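Local atomic coordinates of BamaA.19900.a (Balamuthia mandrillaris, PDB entry 6VZZ), a protein that probably catalyses the ATP-dependent phosphorylation of glucose to glucose 6-phosphate, as a glucokinase of the actin-like ATPase clan. Residues T150-S155 against F212-M217; P169-A174 against E356-P361; A235-L240 against L316-K321; K247-N250 against A254-Y257; K271-E276 against A305-M310. All coordinates share one frame; numbering follows the deposited sequence.

In the fold
Contacts 2 to 5 form a connected set round helix 303-327, while contact 1 stands apart, its centre about 27 Å from that of contact 3. Contacts 1 and 2 reach the two outer strands of the same six-stranded sheet, with centres about 22 Å apart. Contact 3 touches contact 2 through the R318 NE to E356 OE1 salt bridge of 2.8 Å, and contact 5 through the R239 NE to E276 OE2 salt bridge, also 2.8 Å. It meets contact 4 where Y257 packs on R318 and I319. In contact 4 the side chain of E256 lies about 7 Å from a bound glucose; C151 of contact 1 is about 10 Å from one.

Contact 1 of 5, residues T150-S155 against F212-M217; sequences TCYGVS and FQVMPM
In the actin-like ATPase fold of this glucokinase, V214 on strand 213-216, an outer strand of a six-stranded sheet, packs against C151 and Y152 of helix 146-159. The valine forks between them. Its CG1 is anti to the backbone N (chi1 -179°) and comes up against the cysteine, with V214 CG1 3.5 Å from C151 CB and 4.1 Å from C151 SG. CG2, the other branch, stands over the middle of the phenol in a CH-pi contact: V214 CG2 lies 3.6 Å from the Y152 ring centroid and 12° off the ring normal, so the methyl addresses the whole ring rather than a single bond. The contact thus fills the angle between two consecutive helix residues with one branched side chain.

C151 turns inward onto A198 and L200 of strand 195-201 and V188 of strand 186-191, while Y152, its ring laid over V214, stays partly exposed. On the other side of the strand, Q213 and M215 point away from the helix towards the second subunit, where Q213 hydrogen-bonds to Q213 of that chain; the strand is therefore sandwiched between its own helix and the dimer partner. The helix itself starts at D146, a residue of the glucose pocket seen in the structure, so the packing connects the interface strand to an element that begins at the sugar. Farther along, S155 closes the contact against F212, with S155 OG 3.8 Å from F212 CB and close to the plane of the phenyl ring, at its edge.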
# COMPACT_ATOMS: atom_id res chain seq x y z
N THR A 150 -6.83 -9.04 -13.04
CA THR A 150 -7.06 -7.83 -13.81
C THR A 150 -5.75 -7.21 -14.27
O THR A 150 -5.60 -6.84 -15.44
CB THR A 150 -7.85 -6.81 -12.98
OG1 THR A 150 -9.11 -7.37 -12.58
CG2 THR A 150 -8.09 -5.54 -13.77
N CYS A 151 -4.78 -7.13 -13.36
CA CYS A 151 -3.50 -6.52 -13.72
C CYS A 151 -2.81 -7.29 -14.84
O CYS A 151 -2.28 -6.68 -15.78
CB CYS A 151 -2.62 -6.41 -12.48
SG CYS A 151 -3.33 -5.29 -11.26
N TYR A 152 -2.80 -8.63 -14.77
CA TYR A 152 -2.19 -9.38 -15.85
C TYR A 152 -2.92 -9.14 -17.16
O TYR A 152 -2.29 -9.03 -18.23
CB TYR A 152 -2.16 -10.87 -15.52
CG TYR A 152 -1.12 -11.23 -14.49
CD1 TYR A 152 0.24 -11.13 -14.79
CD2 TYR A 152 -1.49 -11.66 -13.23
CE1 TYR A 152 1.20 -11.46 -13.84
CE2 TYR A 152 -0.54 -11.98 -12.27
CZ TYR A 152 0.80 -11.88 -12.59
OH TYR A 152 1.74 -12.21 -11.65
N GLY A 153 -4.24 -9.01 -17.11
CA GLY A 153 -4.99 -8.64 -18.30
C GLY A 153 -4.59 -7.28 -18.82
O GLY A 153 -4.36 -7.10 -20.02
N VAL A 154 -4.50 -6.29 -17.92
CA VAL A 154 -4.09 -4.94 -18.32
C VAL A 154 -2.69 -4.98 -18.91
O VAL A 154 -2.44 -4.44 -19.99
CB VAL A 154 -4.16 -3.98 -17.12
CG1 VAL A 154 -3.52 -2.66 -17.48
CG2 VAL A 154 -5.59 -3.78 -16.68
N SER A 155 -1.75 -5.62 -18.19
CA SER A 155 -0.37 -5.68 -18.66
C SER A 155 -0.29 -6.36 -20.02
O SER A 155 0.45 -5.92 -20.91
CB SER A 155 0.50 -6.41 -17.64
OG SER A 155 1.82 -6.58 -18.12
N PHE A 212 5.97 -5.67 -16.17
CA PHE A 212 5.18 -5.25 -15.02
C PHE A 212 5.06 -6.39 -14.03
O PHE A 212 4.70 -7.51 -14.40
CB PHE A 212 3.77 -4.80 -15.44
CG PHE A 212 3.68 -3.35 -15.75
CD1 PHE A 212 4.14 -2.40 -14.85
CD2 PHE A 212 3.14 -2.91 -16.96
CE1 PHE A 212 4.06 -1.05 -15.15
CE2 PHE A 212 3.05 -1.57 -17.26
CZ PHE A 212 3.51 -0.63 -16.35
N GLN A 213 5.35 -6.12 -12.77
CA GLN A 213 5.06 -7.05 -11.69
C GLN A 213 3.71 -6.69 -11.07
O GLN A 213 3.36 -5.52 -10.96
CB GLN A 213 6.17 -7.04 -10.63
CG GLN A 213 7.50 -7.63 -11.13
CD GLN A 213 8.56 -7.65 -10.05
OE1 GLN A 213 9.22 -6.64 -9.77
NE2 GLN A 213 8.73 -8.80 -9.41
N VAL A 214 2.95 -7.71 -10.71
CA VAL A 214 1.64 -7.53 -10.11
C VAL A 214 1.77 -7.75 -8.61
O VAL A 214 2.36 -8.74 -8.17
CB VAL A 214 0.61 -8.50 -10.72
CG1 VAL A 214 -0.77 -8.28 -10.10
CG2 VAL A 214 0.55 -8.33 -12.23
N MET A 215 1.22 -6.82 -7.83
CA MET A 215 1.11 -7.04 -6.40
C MET A 215 -0.36 -7.10 -6.01
O MET A 215 -1.08 -6.09 -6.15
CB MET A 215 1.82 -5.95 -5.61
CG MET A 215 1.92 -6.32 -4.15
SD MET A 215 2.58 -5.04 -3.10
CE MET A 215 2.42 -5.87 -1.50
N PRO A 216 -0.84 -8.23 -5.49
CA PRO A 216 -2.23 -8.28 -5.02
C PRO A 216 -2.36 -7.58 -3.68
O PRO A 216 -1.41 -7.51 -2.89
CB PRO A 216 -2.50 -9.79 -4.89
CG PRO A 216 -1.17 -10.40 -4.70
CD PRO A 216 -0.17 -9.53 -5.41
N MET A 217 -3.55 -7.03 -3.44
CA MET A 217 -3.77 -6.20 -2.26
C MET A 217 -5.18 -6.41 -1.73
O MET A 217 -6.07 -6.93 -2.42
CB MET A 217 -3.53 -4.72 -2.58
CG MET A 217 -2.11 -4.37 -2.96
SD MET A 217 -1.91 -2.62 -3.36
CE MET A 217 -0.12 -2.51 -3.47

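Contact 2 of 5, residues P169-A174 against E356-P361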
# COMPACT_ATOMS: atom_id res chain seq x y z
N PRO A 169 -8.93 8.06 -20.96
CA PRO A 169 -8.48 8.97 -19.90
C PRO A 169 -9.63 9.83 -19.40
O PRO A 169 -10.47 10.31 -20.18
CB PRO A 169 -7.42 9.84 -20.59
CG PRO A 169 -7.16 9.18 -21.92
CD PRO A 169 -8.38 8.42 -22.27
N LEU A 170 -9.69 10.01 -18.08
CA LEU A 170 -10.58 10.99 -17.49
C LEU A 170 -9.86 12.27 -17.09
O LEU A 170 -10.47 13.35 -17.15
CB LEU A 170 -11.29 10.40 -16.26
CG LEU A 170 -12.33 9.30 -16.50
CD1 LEU A 170 -13.03 8.94 -15.20
CD2 LEU A 170 -13.34 9.71 -17.56
N TRP A 171 -8.59 12.18 -16.69
CA TRP A 171 -7.79 13.37 -16.43
C TRP A 171 -6.32 12.96 -16.28
O TRP A 171 -5.99 11.77 -16.20
CB TRP A 171 -8.30 14.14 -15.21
CG TRP A 171 -8.10 13.51 -13.86
CD1 TRP A 171 -6.92 13.17 -13.27
CD2 TRP A 171 -9.12 13.23 -12.88
NE1 TRP A 171 -7.13 12.67 -12.01
CE2 TRP A 171 -8.48 12.70 -11.74
CE3 TRP A 171 -10.51 13.36 -12.87
CZ2 TRP A 171 -9.18 12.31 -10.61
CZ3 TRP A 171 -11.21 12.96 -11.73
CH2 TRP A 171 -10.54 12.44 -10.62
N GLY A 172 -5.45 13.96 -16.26
CA GLY A 172 -4.04 13.74 -16.09
C GLY A 172 -3.22 14.25 -17.26
O GLY A 172 -3.75 14.61 -18.31
N PRO A 173 -1.89 14.25 -17.11
CA PRO A 173 -1.02 14.82 -18.14
C PRO A 173 -0.95 14.00 -19.42
O PRO A 173 -0.42 14.49 -20.42
CB PRO A 173 0.36 14.87 -17.46
CG PRO A 173 0.12 14.55 -16.03
CD PRO A 173 -1.11 13.72 -15.98
N ALA A 174 -1.46 12.78 -19.41
CA ALA A 174 -1.43 11.91 -20.58
C ALA A 174 -2.82 11.75 -21.20
O ALA A 174 -3.05 10.82 -21.97
CB ALA A 174 -0.87 10.54 -20.20
N GLU A 356 -13.07 15.91 -4.14
CA GLU A 356 -12.72 14.89 -3.16
C GLU A 356 -11.30 14.38 -3.38
O GLU A 356 -10.53 14.24 -2.42
CB GLU A 356 -13.71 13.73 -3.23
CG GLU A 356 -13.28 12.50 -2.44
CD GLU A 356 -13.03 12.80 -0.97
OE1 GLU A 356 -12.09 12.21 -0.40
OE2 GLU A 356 -13.76 13.63 -0.38
N PHE A 357 -10.92 14.10 -4.64
CA PHE A 357 -9.65 13.44 -4.90
C PHE A 357 -8.46 14.34 -4.56
O PHE A 357 -7.44 13.86 -4.07
CB PHE A 357 -9.59 12.99 -6.36
CG PHE A 357 -8.30 12.29 -6.71
CD1 PHE A 357 -8.10 10.96 -6.36
CD2 PHE A 357 -7.28 12.96 -7.37
CE1 PHE A 357 -6.91 10.32 -6.67
CE2 PHE A 357 -6.10 12.33 -7.69
CZ PHE A 357 -5.91 11.01 -7.34
N PHE A 358 -8.57 15.64 -4.81
CA PHE A 358 -7.49 16.56 -4.48
C PHE A 358 -7.64 17.19 -3.09
O PHE A 358 -6.92 18.14 -2.78
CB PHE A 358 -7.38 17.65 -5.55
CG PHE A 358 -7.09 17.11 -6.91
CD1 PHE A 358 -5.81 16.66 -7.22
CD2 PHE A 358 -8.09 17.01 -7.86
CE1 PHE A 358 -5.54 16.13 -8.46
CE2 PHE A 358 -7.82 16.49 -9.12
CZ PHE A 358 -6.54 16.04 -9.41
N ASP A 359 -8.54 16.68 -2.25
CA ASP A 359 -8.73 17.18 -0.88
C ASP A 359 -7.69 16.51 0.02
O ASP A 359 -7.94 15.51 0.70
CB ASP A 359 -10.16 16.90 -0.44
CG ASP A 359 -10.46 17.35 0.99
OD1 ASP A 359 -9.53 17.67 1.76
OD2 ASP A 359 -11.65 17.38 1.36
N HIS A 360 -6.49 17.09 0.04
CA HIS A 360 -5.38 16.52 0.80
C HIS A 360 -4.32 17.59 1.02
O HIS A 360 -4.12 18.44 0.14
CB HIS A 360 -4.77 15.31 0.08
CG HIS A 360 -4.01 14.39 0.99
ND1 HIS A 360 -2.71 14.63 1.38
CD2 HIS A 360 -4.38 13.23 1.60
CE1 HIS A 360 -2.32 13.67 2.20
NE2 HIS A 360 -3.31 12.81 2.34
N PRO A 361 -3.64 17.59 2.17
CA PRO A 361 -2.53 18.55 2.36
C PRO A 361 -1.45 18.41 1.30
O PRO A 361 -0.81 19.40 0.93
CB PRO A 361 -1.99 18.21 3.75
CG PRO A 361 -3.07 17.42 4.42
CD PRO A 361 -3.90 16.76 3.36
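Three aromatic rings, W171, F357 and F358, bridge backbones whose nearest CA atoms, those of W171 and F357, are 11.7 Å apart, and none of the indole's pairings is a regular stack. W171 belongs to a classic beta bulge: together with L170 it faces L371 of the neighbouring strand 370-374, at an outer edge of the six-stranded sheet. Its CG sits between the backbone N and the carbonyl carbon (chi1 71°), which sends the indole off the strand towards the end of helix 350-357. There W171 CZ2 meets one face of the F357 ring, 3.8 Å from F357 CD2, with the six-membered ring of the indole inclined at 51° to the phenyl. The five-membered ring leans towards F358, the first residue to leave the helix, and W171 NE1 is 4.3 Å from F358 CZ in a looser approach.

R354, one helical turn before F358, adds a cation-pi contact to the indole. Between the two segments the contact is made by the rings, with no hydrogen bond, and it joins the end of helix 350-357 to the sheet edge. The two phenylalanines also brace each other, F357 CD2 standing 3.7 Å above the plane of the F358 ring, over its centre.

Contact 3 of 5, residues A235-L240 against L316-K321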
# COMPACT_ATOMS: atom_id res chain seq x y z
N ALA A 235 -20.65 16.86 9.02
CA ALA A 235 -21.70 16.39 9.91
C ALA A 235 -22.45 15.21 9.31
O ALA A 235 -22.77 14.24 10.01
CB ALA A 235 -22.66 17.53 10.23
N GLU A 236 -22.76 15.28 8.01
CA GLU A 236 -23.56 14.23 7.40
C GLU A 236 -22.74 12.97 7.14
O GLU A 236 -23.29 11.86 7.22
CB GLU A 236 -24.22 14.72 6.10
CG GLU A 236 -23.29 14.81 4.89
CD GLU A 236 -24.05 14.82 3.55
OE1 GLU A 236 -25.30 14.98 3.56
OE2 GLU A 236 -23.39 14.67 2.50
N GLU A 237 -21.45 13.10 6.84
CA GLU A 237 -20.61 11.92 6.70
C GLU A 237 -20.49 11.18 8.02
O GLU A 237 -20.52 9.94 8.06
CB GLU A 237 -19.21 12.29 6.19
CG GLU A 237 -19.13 12.52 4.70
CD GLU A 237 -17.69 12.51 4.21
OE1 GLU A 237 -17.45 12.97 3.07
OE2 GLU A 237 -16.81 12.05 4.97
N THR A 238 -20.38 11.92 9.12
CA THR A 238 -20.34 11.30 10.44
C THR A 238 -21.61 10.50 10.71
O THR A 238 -21.54 9.40 11.26
CB THR A 238 -20.14 12.38 11.51
OG1 THR A 238 -18.95 13.12 11.21
CG2 THR A 238 -19.99 11.74 12.87
N ARG A 239 -22.77 11.04 10.32
CA ARG A 239 -24.01 10.28 10.50
C ARG A 239 -24.01 9.02 9.64
O ARG A 239 -24.40 7.94 10.12
CB ARG A 239 -25.22 11.16 10.18
CG ARG A 239 -25.42 12.34 11.14
CD ARG A 239 -26.85 12.90 11.08
NE ARG A 239 -27.26 13.27 9.73
CZ ARG A 239 -26.99 14.44 9.15
NH1 ARG A 239 -26.30 15.38 9.80
NH2 ARG A 239 -27.40 14.67 7.91
N LEU A 240 -23.56 9.12 8.39
CA LEU A 240 -23.54 7.96 7.51
C LEU A 240 -22.60 6.88 8.03
O LEU A 240 -22.95 5.70 8.04
CB LEU A 240 -23.14 8.38 6.09
CG LEU A 240 -22.72 7.24 5.15
CD1 LEU A 240 -23.88 6.28 4.88
CD2 LEU A 240 -22.17 7.81 3.87
N LEU A 316 -14.90 6.10 -3.00
CA LEU A 316 -13.95 5.52 -3.94
C LEU A 316 -12.82 6.50 -4.25
O LEU A 316 -11.65 6.11 -4.27
CB LEU A 316 -14.67 5.11 -5.23
CG LEU A 316 -13.71 4.68 -6.35
CD1 LEU A 316 -13.05 3.35 -6.01
CD2 LEU A 316 -14.42 4.60 -7.68
N MET A 317 -13.15 7.77 -4.45
CA MET A 317 -12.11 8.76 -4.68
C MET A 317 -11.22 8.95 -3.45
O MET A 317 -10.03 9.27 -3.59
CB MET A 317 -12.72 10.10 -5.10
CG MET A 317 -13.36 10.11 -6.47
SD MET A 317 -12.17 9.82 -7.80
CE MET A 317 -12.67 8.21 -8.39
N ARG A 318 -11.76 8.77 -2.24
CA ARG A 318 -10.94 9.00 -1.05
C ARG A 318 -9.91 7.90 -0.85
O ARG A 318 -8.76 8.18 -0.50
CB ARG A 318 -11.81 9.13 0.19
CG ARG A 318 -11.02 9.47 1.43
CD ARG A 318 -11.93 10.00 2.53
NE ARG A 318 -12.89 10.95 1.98
CZ ARG A 318 -13.99 11.35 2.60
NH1 ARG A 318 -14.81 12.20 2.00
NH2 ARG A 318 -14.29 10.89 3.81
N ILE A 319 -10.29 6.63 -1.05
CA ILE A 319 -9.31 5.57 -0.91
C ILE A 319 -8.30 5.65 -2.05
O ILE A 319 -7.10 5.41 -1.86
CB ILE A 319 -10.00 4.19 -0.83
CG1 ILE A 319 -8.99 3.04 -0.66
CG2 ILE A 319 -10.83 3.91 -2.07
CD1 ILE A 319 -8.01 3.23 0.47
N ALA A 320 -8.75 6.02 -3.25
CA ALA A 320 -7.83 6.14 -4.37
C ALA A 320 -6.83 7.26 -4.13
O ALA A 320 -5.63 7.11 -4.42
CB ALA A 320 -8.60 6.35 -5.67
N LYS A 321 -7.30 8.40 -3.60
CA LYS A 321 -6.41 9.51 -3.27
C LYS A 321 -5.29 9.05 -2.33
O LYS A 321 -4.10 9.24 -2.62
CB LYS A 321 -7.21 10.64 -2.64
CG LYS A 321 -6.38 11.72 -1.98
CD LYS A 321 -7.05 12.26 -0.73
CE LYS A 321 -8.56 12.28 -0.88
NZ LYS A 321 -9.25 12.99 0.25
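E237 and R318 meet end-on from opposite directions in a two-pronged salt bridge. R318 NH1 donates to E237 OE1 at 3.0 Å and R318 NH2 to E237 OE2, also at 3.0 Å, both bonds being nearly straight (169° at the first). Both oxygens are approached on their syn side, and the carboxylate and guanidinium planes are only 23° apart, so the two groups lie nearly coplanar, edge to edge. E237 CA and R318 CA are 12.7 Å apart, a span covered by the glutamate, extended beyond CG, and by the arginine, whose CG is anti to its own N (chi1 -176°); a bend at chi3 then turns the guanidinium.

The next shell fixes the arginine's rotation. R318 NE forms a salt bridge with E356 OE1, and NH2 also reaches the carbonyl O of S225. E237 OE1 is shared with K314 NZ, so this buried carboxylate has two cationic partners, which would probably favour its ionised form. V227 touches both side chains, and the F315 ring makes a cation-pi contact with R318.

The bridge spans from helix 234-249 to helix 303-327, whose L316 and A320 rest on strands 186-191 and 331-335, with helix 350-357 joining through E356.

Contact 4 of 5, residues K247-N250 against A254-Y257; sequences KLYN and AIEY
Y249 OH and the backbone N of E256 both hydrogen-bond to one oxygen, OD2 of D259. The shared carboxylate oxygen pins the phenol at the end of helix 234-249 to the loop that follows. With CG anti to the carbonyl carbon (chi1 -51°), the Y249 ring reaches across that loop at about a right angle to the side chains it meets. Its CE2 lies 3.9 Å from I255 CA and 4.2 Å from I255 CG2, while Y249 OH stands 4.0 Å from E256 CG. The side chain of L248 packs on one face of the ring, with L248 CB above its centre.

E256 turns its own carboxylate elsewhere: OE1 is hydrogen-bonded to ND1 of H221, a residue of the glucose pocket, and OE2 pairs with K362 of the second subunit. The glutamate is thus a second-shell residue that probably helps to orient H221, and it links the pocket to the dimer interface. N250, which leaves the helix with positive phi, belongs to a calcium site with E246.

The loop runs back along helix 234-249, I255 packing on L241, I244 and S245, and Y257 continues it on to helix 303-327.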
# COMPACT_ATOMS: atom_id res chain seq x y z
N LYS A 247 -25.19 -0.73 11.75
CA LYS A 247 -25.89 -1.86 11.16
C LYS A 247 -24.96 -3.05 10.93
O LYS A 247 -25.39 -4.20 11.04
CB LYS A 247 -26.57 -1.44 9.86
N LEU A 248 -23.68 -2.81 10.64
CA LEU A 248 -22.75 -3.90 10.35
C LEU A 248 -21.98 -4.39 11.57
O LEU A 248 -21.69 -5.58 11.69
CB LEU A 248 -21.75 -3.48 9.27
CG LEU A 248 -22.31 -3.12 7.89
CD1 LEU A 248 -21.17 -2.77 6.94
CD2 LEU A 248 -23.18 -4.24 7.33
N TYR A 249 -21.63 -3.48 12.49
CA TYR A 249 -20.69 -3.78 13.56
C TYR A 249 -21.20 -3.37 14.94
O TYR A 249 -20.45 -3.50 15.91
CB TYR A 249 -19.34 -3.09 13.29
CG TYR A 249 -18.80 -3.35 11.90
CD1 TYR A 249 -18.47 -4.65 11.50
CD2 TYR A 249 -18.61 -2.32 10.99
CE1 TYR A 249 -17.98 -4.91 10.24
CE2 TYR A 249 -18.11 -2.57 9.72
CZ TYR A 249 -17.80 -3.87 9.36
OH TYR A 249 -17.32 -4.16 8.10
N ASN A 250 -22.43 -2.87 15.04
CA ASN A 250 -22.99 -2.41 16.31
C ASN A 250 -22.14 -1.29 16.89
O ASN A 250 -21.94 -1.19 18.10
CB ASN A 250 -23.13 -3.57 17.29
CG ASN A 250 -24.38 -3.48 18.12
OD1 ASN A 250 -24.32 -3.31 19.33
ND2 ASN A 250 -25.54 -3.60 17.47
N ALA A 254 -14.78 1.01 13.13
CA ALA A 254 -14.87 1.92 12.00
C ALA A 254 -15.05 1.12 10.72
O ALA A 254 -14.38 0.10 10.52
CB ALA A 254 -13.61 2.78 11.91
N ILE A 255 -15.94 1.58 9.84
CA ILE A 255 -16.30 0.76 8.68
C ILE A 255 -15.15 0.70 7.68
O ILE A 255 -14.24 1.54 7.66
CB ILE A 255 -17.59 1.27 8.02
CG1 ILE A 255 -17.35 2.55 7.23
CG2 ILE A 255 -18.65 1.54 9.07
CD1 ILE A 255 -18.59 2.99 6.44
N GLU A 256 -15.18 -0.34 6.85
CA GLU A 256 -14.23 -0.49 5.76
C GLU A 256 -14.72 0.29 4.56
O GLU A 256 -15.92 0.54 4.41
CB GLU A 256 -14.06 -1.96 5.35
CG GLU A 256 -13.92 -2.94 6.49
CD GLU A 256 -13.78 -4.37 6.01
OE1 GLU A 256 -14.15 -4.65 4.84
OE2 GLU A 256 -13.29 -5.22 6.78
N TYR A 257 -13.77 0.68 3.70
CA TYR A 257 -14.16 1.36 2.46
C TYR A 257 -15.16 0.52 1.68
O TYR A 257 -16.11 1.07 1.09
CB TYR A 257 -12.94 1.68 1.61
CG TYR A 257 -12.24 2.98 1.98
CD1 TYR A 257 -12.79 4.21 1.62
CD2 TYR A 257 -11.04 2.98 2.69
CE1 TYR A 257 -12.16 5.40 1.96
CE2 TYR A 257 -10.41 4.16 3.02
CZ TYR A 257 -10.97 5.37 2.66
OH TYR A 257 -10.34 6.55 3.00

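Contact 5 of 5, residues K271-E276 against A305-M310; sequences KWVLDE and AHKAMM
V273 and K307 run obliquely past each other where helices 263-276 and 303-327 pack together in the actin-like ATPase fold. The helices come close here, with the CA atoms of V273 and A308 6.5 Å apart. One branch of the valine does the touching: V273 CG2 lies 3.9 Å from K307 CG, 4.1 Å from the backbone N of A308 and 4.2 Å from A308 CB. It therefore rests on the base of the lysine and the helix backbone just beyond it.

K307 offers only the root of its chain to this packing. CG is anti to the backbone N, and the bend at chi2 (58°) swings the rest away, so that NZ forms its salt bridge with E236 of helix 234-249. A308 meanwhile also packs on T269 and L266, one and two turns before V273 along helix 263-276, extending the apolar seam.

Beside V273, W272 turns its indole towards helix 234-249, where Y243 meets it edge-to-face. E276 folds back over this indole, its CG 3.5 Å above the ring plane, and its OE2 serves two donors: R239 NE in a salt bridge, and W272 NE1 in a weak hydrogen bond, 2.9 Å long and bent to 122°.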
# COMPACT_ATOMS: atom_id res chain seq x y z
N LYS A 271 -30.28 3.38 1.67
CA LYS A 271 -31.27 3.26 2.75
C LYS A 271 -31.05 4.34 3.81
O LYS A 271 -32.02 4.79 4.43
CB LYS A 271 -31.22 1.86 3.37
N TRP A 272 -29.80 4.77 4.02
CA TRP A 272 -29.54 5.86 4.95
C TRP A 272 -30.09 7.18 4.42
O TRP A 272 -30.74 7.93 5.16
CB TRP A 272 -28.04 5.98 5.20
CG TRP A 272 -27.65 7.26 5.86
CD1 TRP A 272 -27.74 7.57 7.18
CD2 TRP A 272 -27.09 8.41 5.22
NE1 TRP A 272 -27.28 8.84 7.41
CE2 TRP A 272 -26.88 9.38 6.22
CE3 TRP A 272 -26.76 8.72 3.89
CZ2 TRP A 272 -26.35 10.64 5.93
CZ3 TRP A 272 -26.23 9.97 3.61
CH2 TRP A 272 -26.03 10.91 4.63
N VAL A 273 -29.84 7.49 3.15
CA VAL A 273 -30.42 8.67 2.53
C VAL A 273 -31.93 8.68 2.70
O VAL A 273 -32.53 9.71 3.04
CB VAL A 273 -30.02 8.75 1.04
CG1 VAL A 273 -30.88 9.77 0.30
CG2 VAL A 273 -28.55 9.09 0.90
N LEU A 274 -32.57 7.52 2.52
CA LEU A 274 -34.02 7.45 2.64
C LEU A 274 -34.48 7.60 4.09
O LEU A 274 -35.55 8.18 4.33
CB LEU A 274 -34.54 6.14 2.04
CG LEU A 274 -34.26 5.95 0.55
CD1 LEU A 274 -34.86 4.65 0.04
CD2 LEU A 274 -34.78 7.12 -0.28
N ASP A 275 -33.71 7.11 5.05
CA ASP A 275 -34.12 7.22 6.45
C ASP A 275 -34.07 8.67 6.93
O ASP A 275 -34.95 9.12 7.67
CB ASP A 275 -33.24 6.35 7.35
CG ASP A 275 -33.57 4.87 7.23
OD1 ASP A 275 -34.44 4.52 6.41
OD2 ASP A 275 -32.95 4.07 7.96
N GLU A 276 -33.03 9.40 6.52
CA GLU A 276 -32.91 10.79 6.93
C GLU A 276 -33.97 11.68 6.29
O GLU A 276 -34.25 12.77 6.80
CB GLU A 276 -31.51 11.30 6.60
CG GLU A 276 -30.42 10.52 7.31
CD GLU A 276 -29.32 11.41 7.84
OE1 GLU A 276 -29.14 12.51 7.29
OE2 GLU A 276 -28.65 11.00 8.82
N ALA A 305 -31.20 8.65 -5.11
CA ALA A 305 -30.23 7.78 -5.77
C ALA A 305 -28.95 8.54 -6.07
O ALA A 305 -27.84 8.03 -5.85
CB ALA A 305 -30.82 7.20 -7.06
N HIS A 306 -29.08 9.77 -6.55
CA HIS A 306 -27.92 10.61 -6.81
C HIS A 306 -27.10 10.83 -5.55
O HIS A 306 -25.88 10.65 -5.56
CB HIS A 306 -28.39 11.94 -7.40
CG HIS A 306 -27.27 12.88 -7.71
ND1 HIS A 306 -26.78 13.77 -6.78
CD2 HIS A 306 -26.56 13.08 -8.84
CE1 HIS A 306 -25.80 14.48 -7.33
NE2 HIS A 306 -25.66 14.08 -8.58
N LYS A 307 -27.77 11.19 -4.45
CA LYS A 307 -27.06 11.48 -3.21
C LYS A 307 -26.25 10.28 -2.74
O LYS A 307 -25.07 10.40 -2.37
CB LYS A 307 -28.05 11.93 -2.13
CG LYS A 307 -27.43 12.42 -0.83
CD LYS A 307 -26.49 13.60 -1.06
CE LYS A 307 -25.87 14.12 0.24
NZ LYS A 307 -24.87 15.20 0.01
N ALA A 308 -26.85 9.09 -2.78
CA ALA A 308 -26.15 7.88 -2.37
C ALA A 308 -24.99 7.56 -3.31
O ALA A 308 -23.88 7.25 -2.88
CB ALA A 308 -27.12 6.71 -2.30
N MET A 309 -25.24 7.64 -4.62
CA MET A 309 -24.19 7.36 -5.59
C MET A 309 -23.04 8.36 -5.45
O MET A 309 -21.87 8.00 -5.57
CB MET A 309 -24.78 7.41 -7.00
CG MET A 309 -23.93 6.78 -8.07
SD MET A 309 -23.95 4.99 -7.95
CE MET A 309 -22.85 4.55 -9.29
N MET A 310 -23.38 9.63 -5.20
CA MET A 310 -22.37 10.65 -4.92
C MET A 310 -21.44 10.21 -3.79
O MET A 310 -20.21 10.26 -3.91
CB MET A 310 -23.06 11.96 -4.56
CG MET A 310 -22.20 13.19 -4.67
SD MET A 310 -21.57 13.39 -6.34
CE MET A 310 -19.86 12.90 -6.10